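Side-chain contacts in regulatory Subunit of Protein Kinase A (cAMP-dependent) from Euglena gracilis (Euglena gracilis, PDB 6RSX), which binds two cyclic AMP molecules, one in each of its two cyclic nucleotide-binding domains, and probably controls a protein kinase A catalytic subunit in response: residues D51-E54 and V55-S59; V259-R263 and E264-A268; M273-I276 and L277-N280. All blocks are in the same frame, centred on the assembly; numbering follows the deposited sequence.

Interactions 2 and 3 are neighbours in the second cyclic nucleotide-binding domain, whereas interaction 1 lies at the surface, in helices that probably belong with the first, its centre about 40 Å from that of interaction 3, on the opposite side of the chain's centre. Interactions 1 and 3 each join successive turns within one helix, 50-59 and 274-280; interaction 2 is a strand running into a helix, where an aspartate caps the helix. Chemistry follows place: serine hydroxyls turned back on carbonyls near the end of helix 50-59, a cap at the partly buried junction, and a salt bridge on the outer side of helix 274-280. Phe266 CZ meets Leu277 CD1 at 3.9 Å, joining interactions 2 and 3.

Interaction 1: residues D51-E54 and V55-S59; sequences DSLE and VVYSS
Leu53 and Tyr57 lie one turn apart on helix 50-59, where the Tyr57 N-H reaches Leu53 O over 2.8 Å, one of a run of i to i+4 backbone bonds. The two side chains run side by side in the same direction. Leu53 CB lies 3.9 Å from Tyr57 CE2, and farther out Leu53 CD1 comes within 4.1 Å of the phenol OH, so the leucine lies alongside the outer part of the ring. With CG anti to its own carbonyl carbon (chi1 -63°), Tyr57 carries its ring back along the helix, and CD2 settles 3.1 Å from Leu53 O. A long, flat side chain suits this place, because Tyr57 also reaches Lys32, Ile35 and Glu36 of helix 29-39. Helices 29-39, 43-46 and 50-59 are consistent with the N3A motif, the helix-3-10-helix unit on the N-terminal side of the beta barrel in cyclic nucleotide-binding domains. On another side of the helix, branched Val55 and Val56 present compact apolar surfaces to helix 141-147, Val55 touching Thr143 and Arg146, and Val56 touching Ile147. Near the C-terminal end, small polar residues turn back on the backbone. Glu54 O is gripped twice by Ser58, by its N and by its OG, each at 3.2 Å. The hydroxyl gets there by sitting between its own N and carbonyl carbon (chi1 69°). One residue on, Ser59 OG donates to Val55 O at 2.9 Å.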
# COMPACT_ATOMS: atom_id res chain seq x y z
N ASP A 51 1.69 -1.59 21.86
CA ASP A 51 2.93 -1.96 22.53
C ASP A 51 4.12 -1.84 21.59
O ASP A 51 5.19 -1.34 21.96
CB ASP A 51 2.83 -3.38 23.08
CG ASP A 51 2.48 -3.42 24.56
OD1 ASP A 51 2.15 -2.34 25.11
OD2 ASP A 51 2.55 -4.51 25.16
N SER A 52 3.96 -2.33 20.36
CA SER A 52 5.01 -2.17 19.36
C SER A 52 5.22 -0.70 19.02
O SER A 52 6.36 -0.28 18.79
CB SER A 52 4.65 -2.98 18.11
OG SER A 52 4.80 -4.36 18.36
N LEU A 53 4.15 0.09 18.98
CA LEU A 53 4.31 1.51 18.69
C LEU A 53 5.16 2.18 19.75
O LEU A 53 6.02 3.02 19.44
CB LEU A 53 2.95 2.20 18.57
CG LEU A 53 2.20 1.86 17.28
CD1 LEU A 53 0.94 2.68 17.21
CD2 LEU A 53 3.07 2.15 16.09
N GLU A 54 4.98 1.78 21.02
CA GLU A 54 5.84 2.30 22.07
C GLU A 54 7.30 1.98 21.78
O GLU A 54 8.19 2.79 22.08
CB GLU A 54 5.42 1.71 23.42
CG GLU A 54 5.37 2.70 24.58
CD GLU A 54 6.72 2.97 25.22
OE1 GLU A 54 7.71 2.25 24.89
OE2 GLU A 54 6.81 3.90 26.05
N VAL A 55 7.58 0.80 21.22
CA VAL A 55 8.96 0.48 20.87
C VAL A 55 9.45 1.39 19.75
O VAL A 55 10.57 1.90 19.79
CB VAL A 55 9.08 -1.00 20.48
CG1 VAL A 55 10.46 -1.29 19.96
CG2 VAL A 55 8.74 -1.90 21.66
N VAL A 56 8.61 1.59 18.73
CA VAL A 56 8.99 2.49 17.64
C VAL A 56 9.29 3.88 18.18
O VAL A 56 10.34 4.45 17.87
CB VAL A 56 7.88 2.52 16.58
CG1 VAL A 56 8.20 3.58 15.52
CG2 VAL A 56 7.71 1.17 15.95
N TYR A 57 8.40 4.43 19.02
CA TYR A 57 8.58 5.81 19.43
C TYR A 57 9.78 6.01 20.33
O TYR A 57 10.28 7.13 20.43
CB TYR A 57 7.35 6.34 20.15
CG TYR A 57 6.12 6.37 19.29
CD1 TYR A 57 6.18 6.82 17.98
CD2 TYR A 57 4.91 5.93 19.79
CE1 TYR A 57 5.02 6.85 17.18
CE2 TYR A 57 3.74 5.96 18.99
CZ TYR A 57 3.82 6.42 17.70
OH TYR A 57 2.67 6.44 16.93
N SER A 58 10.24 4.96 21.02
CA SER A 58 11.42 5.09 21.84
C SER A 58 12.71 4.69 21.11
O SER A 58 13.79 5.11 21.54
CB SER A 58 11.27 4.25 23.13
OG SER A 58 11.29 2.85 22.87
N SER A 59 12.61 3.92 20.02
CA SER A 59 13.77 3.36 19.33
C SER A 59 14.16 4.09 18.05
O SER A 59 15.35 4.08 17.71
CB SER A 59 13.51 1.88 18.97
OG SER A 59 13.31 1.08 20.14

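Interaction 2: residues V259-R263 and E264-A268; sequences VSLDR and ESFTA
Asp262, the last residue of strand 256-262, reaches forward to Ser265 and caps the helix that follows. From CB the chain turns so that CG lies between the backbone N and carbonyl carbon (chi1 72°), which brings the carboxylate over the first turn, CG ending 4.1 Å from Ser265 N. OD1 then takes the Ser265 N-H in a short, straight bond of 2.8 Å and 170°, met nearly along the C-O direction. The same oxygen receives a weak bond from Ser265 OG and rests 3.7 Å from Glu264 CB. This is an N-cap: a short acidic side chain supplies an acceptor that the helix start lacks, and the amides of the first turn probably stabilise its negative charge. In the cyclic nucleotide-binding fold it marks where the barrel's last strand gives way to the next helix, probably the B-helix of the domain. At the other tip, OD2 forms a salt bridge with Arg46, which also holds Glu264 OE1 and so probably offsets the closeness of two carboxylates. On the inner side, Leu261 CB packs 4.2 Å from Phe266 CB, with Leu261 CD1 at the ring edge, while the phenylalanine extends to Leu240 and Met241. Thr267 N and OG1 both donate to Arg263 O from opposite faces of the carbonyl plane.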
# COMPACT_ATOMS: atom_id res chain seq x y z
N VAL A 259 -10.68 -7.87 -0.32
CA VAL A 259 -9.64 -7.02 0.26
C VAL A 259 -9.87 -5.62 -0.28
O VAL A 259 -10.40 -5.43 -1.39
CB VAL A 259 -8.20 -7.51 -0.06
CG1 VAL A 259 -7.83 -8.69 0.83
CG2 VAL A 259 -8.10 -7.89 -1.52
N SER A 260 -9.48 -4.64 0.51
CA SER A 260 -9.75 -3.25 0.16
C SER A 260 -8.50 -2.39 0.26
O SER A 260 -7.53 -2.70 0.96
CB SER A 260 -10.84 -2.66 1.06
OG SER A 260 -10.40 -2.59 2.39
N LEU A 261 -8.55 -1.28 -0.47
CA LEU A 261 -7.59 -0.18 -0.35
C LEU A 261 -8.36 1.06 0.06
O LEU A 261 -9.39 1.39 -0.56
CB LEU A 261 -6.87 0.08 -1.67
CG LEU A 261 -5.99 -1.00 -2.27
CD1 LEU A 261 -5.45 -0.51 -3.59
CD2 LEU A 261 -4.82 -1.31 -1.25
N ASP A 262 -7.86 1.76 1.08
CA ASP A 262 -8.51 3.02 1.42
C ASP A 262 -8.09 4.10 0.42
O ASP A 262 -7.18 3.91 -0.39
CB ASP A 262 -8.21 3.42 2.88
CG ASP A 262 -6.77 3.86 3.12
OD1 ASP A 262 -6.02 4.17 2.17
OD2 ASP A 262 -6.37 3.90 4.31
N ARG A 263 -8.79 5.24 0.45
CA ARG A 263 -8.59 6.27 -0.57
C ARG A 263 -7.11 6.64 -0.72
O ARG A 263 -6.59 6.77 -1.84
CB ARG A 263 -9.41 7.51 -0.24
CG ARG A 263 -9.13 8.64 -1.18
CD ARG A 263 -9.90 9.90 -0.80
NE ARG A 263 -11.34 9.67 -0.66
CZ ARG A 263 -12.23 9.85 -1.63
NH1 ARG A 263 -13.52 9.62 -1.39
NH2 ARG A 263 -11.85 10.26 -2.84
N GLU A 264 -6.43 6.87 0.40
CA GLU A 264 -5.02 7.27 0.38
C GLU A 264 -4.14 6.21 -0.29
O GLU A 264 -3.30 6.53 -1.15
CB GLU A 264 -4.55 7.57 1.81
CG GLU A 264 -3.14 8.12 1.93
CD GLU A 264 -2.68 8.29 3.40
OE1 GLU A 264 -3.27 7.68 4.32
OE2 GLU A 264 -1.72 9.04 3.65
N SER A 265 -4.32 4.94 0.07
CA SER A 265 -3.55 3.85 -0.53
C SER A 265 -3.91 3.63 -1.99
O SER A 265 -3.03 3.41 -2.82
CB SER A 265 -3.77 2.55 0.24
OG SER A 265 -3.26 2.62 1.54
N PHE A 266 -5.21 3.65 -2.30
CA PHE A 266 -5.62 3.55 -3.70
C PHE A 266 -4.89 4.60 -4.55
O PHE A 266 -4.27 4.28 -5.57
CB PHE A 266 -7.14 3.70 -3.81
CG PHE A 266 -7.63 3.63 -5.22
CD1 PHE A 266 -7.75 2.40 -5.86
CD2 PHE A 266 -7.97 4.78 -5.91
CE1 PHE A 266 -8.21 2.32 -7.16
CE2 PHE A 266 -8.43 4.72 -7.21
CZ PHE A 266 -8.55 3.49 -7.84
N THR A 267 -4.91 5.84 -4.10
CA THR A 267 -4.31 6.90 -4.90
C THR A 267 -2.80 6.69 -5.02
O THR A 267 -2.23 6.84 -6.11
CB THR A 267 -4.66 8.26 -4.29
OG1 THR A 267 -6.09 8.42 -4.32
CG2 THR A 267 -4.05 9.40 -5.07
N ALA A 268 -2.15 6.32 -3.92
CA ALA A 268 -0.70 6.08 -3.93
C ALA A 268 -0.33 4.95 -4.89
O ALA A 268 0.70 5.03 -5.57
CB ALA A 268 -0.22 5.76 -2.51

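Interaction 3: residues M273-I276 and L277-N280; sequences MEEI and LQRN
Met273 meets Leu277 on the buried side, one turn along. Its carbonyl accepts the Leu277 N-H, and its CB lies 3.9 Å from Leu277 CD1. Flexible, apolar side chains suit this inner face, where Met273 also touches Phe169, and Leu277 touches Leu168, Phe234 and Met241. Glu274 comes next: its side chain and that of Gln278 stack, while the Gln278 N-H bonds to Glu274 O. With CG anti to the backbone N (chi1 -165°) and the rest of its chain extended, its carboxylate lies almost parallel to the glutamine amide, the planes 11° apart, and NE2 of Gln278 sits 3.7 Å from CD of Glu274. Replacing Glu274 by an alanine takes away this flat group and would probably leave the Gln278 amide without its stacking partner and freer to turn. Glu275 forms the salt bridge of the contact: Arg279 NH1 donates to its OE1 in a nearly straight bond of 3.0 Å. NH1 comes from the anti side, somewhat out of the carboxylate plane, while OE1 lies near the guanidinium plane, and the two planes are turned 75° to each other. A bend at chi3 folds the arginine back over its own helix, so that Glu275 O lies 3.7 Å above the guanidinium centre while also accepting the Arg279 N-H. Last comes Ile276, whose CG1 runs obliquely past Arg279 NH2 at 3.8 Å; its carbonyl accepts the Asn280 N-H. Opposite charges spaced i to i+4 on the outside and apolar residues within make this an amphipathic helix, probably the C-helix of the second cyclic nucleotide-binding domain, which leads on to Tyr284 of the cyclic AMP pocket.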
# COMPACT_ATOMS: atom_id res chain seq x y z
N MET A 273 -2.28 0.33 -12.12
CA MET A 273 -3.63 -0.20 -12.31
C MET A 273 -4.48 0.65 -13.23
O MET A 273 -5.53 0.18 -13.68
CB MET A 273 -4.36 -0.33 -10.96
CG MET A 273 -3.83 -1.42 -10.02
SD MET A 273 -4.80 -1.51 -8.49
CE MET A 273 -4.66 0.16 -7.87
N GLU A 274 -4.07 1.89 -13.50
CA GLU A 274 -5.02 2.87 -14.02
C GLU A 274 -5.52 2.49 -15.42
O GLU A 274 -6.71 2.68 -15.72
CB GLU A 274 -4.40 4.26 -14.04
CG GLU A 274 -5.43 5.35 -14.23
CD GLU A 274 -4.81 6.73 -14.28
OE1 GLU A 274 -3.68 6.86 -14.80
OE2 GLU A 274 -5.47 7.68 -13.80
N GLU A 275 -4.65 1.98 -16.28
CA GLU A 275 -5.11 1.64 -17.63
C GLU A 275 -6.13 0.50 -17.58
O GLU A 275 -7.13 0.53 -18.30
CB GLU A 275 -3.93 1.25 -18.51
CG GLU A 275 -3.16 2.43 -19.04
CD GLU A 275 -2.38 2.09 -20.29
OE1 GLU A 275 -2.69 1.05 -20.91
OE2 GLU A 275 -1.47 2.87 -20.65
N ILE A 276 -5.88 -0.52 -16.75
CA ILE A 276 -6.85 -1.60 -16.63
C ILE A 276 -8.17 -1.06 -16.09
O ILE A 276 -9.24 -1.41 -16.60
CB ILE A 276 -6.29 -2.72 -15.74
CG1 ILE A 276 -5.22 -3.52 -16.51
CG2 ILE A 276 -7.43 -3.62 -15.25
CD1 ILE A 276 -4.48 -4.57 -15.68
N LEU A 277 -8.11 -0.19 -15.08
CA LEU A 277 -9.32 0.38 -14.51
C LEU A 277 -10.08 1.22 -15.53
O LEU A 277 -11.32 1.18 -15.58
CB LEU A 277 -8.97 1.23 -13.29
CG LEU A 277 -8.50 0.38 -12.11
CD1 LEU A 277 -7.96 1.26 -10.99
CD2 LEU A 277 -9.65 -0.51 -11.62
N GLN A 278 -9.35 2.00 -16.33
CA GLN A 278 -9.99 2.84 -17.35
C GLN A 278 -10.64 2.00 -18.45
O GLN A 278 -11.80 2.23 -18.81
CB GLN A 278 -8.96 3.81 -17.95
CG GLN A 278 -8.50 4.88 -16.99
CD GLN A 278 -7.28 5.64 -17.49
OE1 GLN A 278 -6.45 5.10 -18.23
NE2 GLN A 278 -7.17 6.89 -17.09
N ARG A 279 -9.90 1.02 -18.99
CA ARG A 279 -10.47 0.12 -20.00
C ARG A 279 -11.73 -0.55 -19.47
O ARG A 279 -12.76 -0.61 -20.17
CB ARG A 279 -9.44 -0.94 -20.41
CG ARG A 279 -8.52 -0.55 -21.56
CD ARG A 279 -7.65 -1.72 -22.03
NE ARG A 279 -6.66 -2.10 -21.02
CZ ARG A 279 -5.47 -1.53 -20.87
NH1 ARG A 279 -5.10 -0.53 -21.67
NH2 ARG A 279 -4.65 -1.94 -19.91
N ASN A 280 -11.68 -1.05 -18.24
CA ASN A 280 -12.82 -1.79 -17.73
C ASN A 280 -14.10 -0.96 -17.68
O ASN A 280 -15.19 -1.53 -17.67
CB ASN A 280 -12.53 -2.33 -16.35
CG ASN A 280 -13.66 -3.11 -15.80
OD1 ASN A 280 -13.94 -4.22 -16.27
ND2 ASN A 280 -14.34 -2.55 -14.79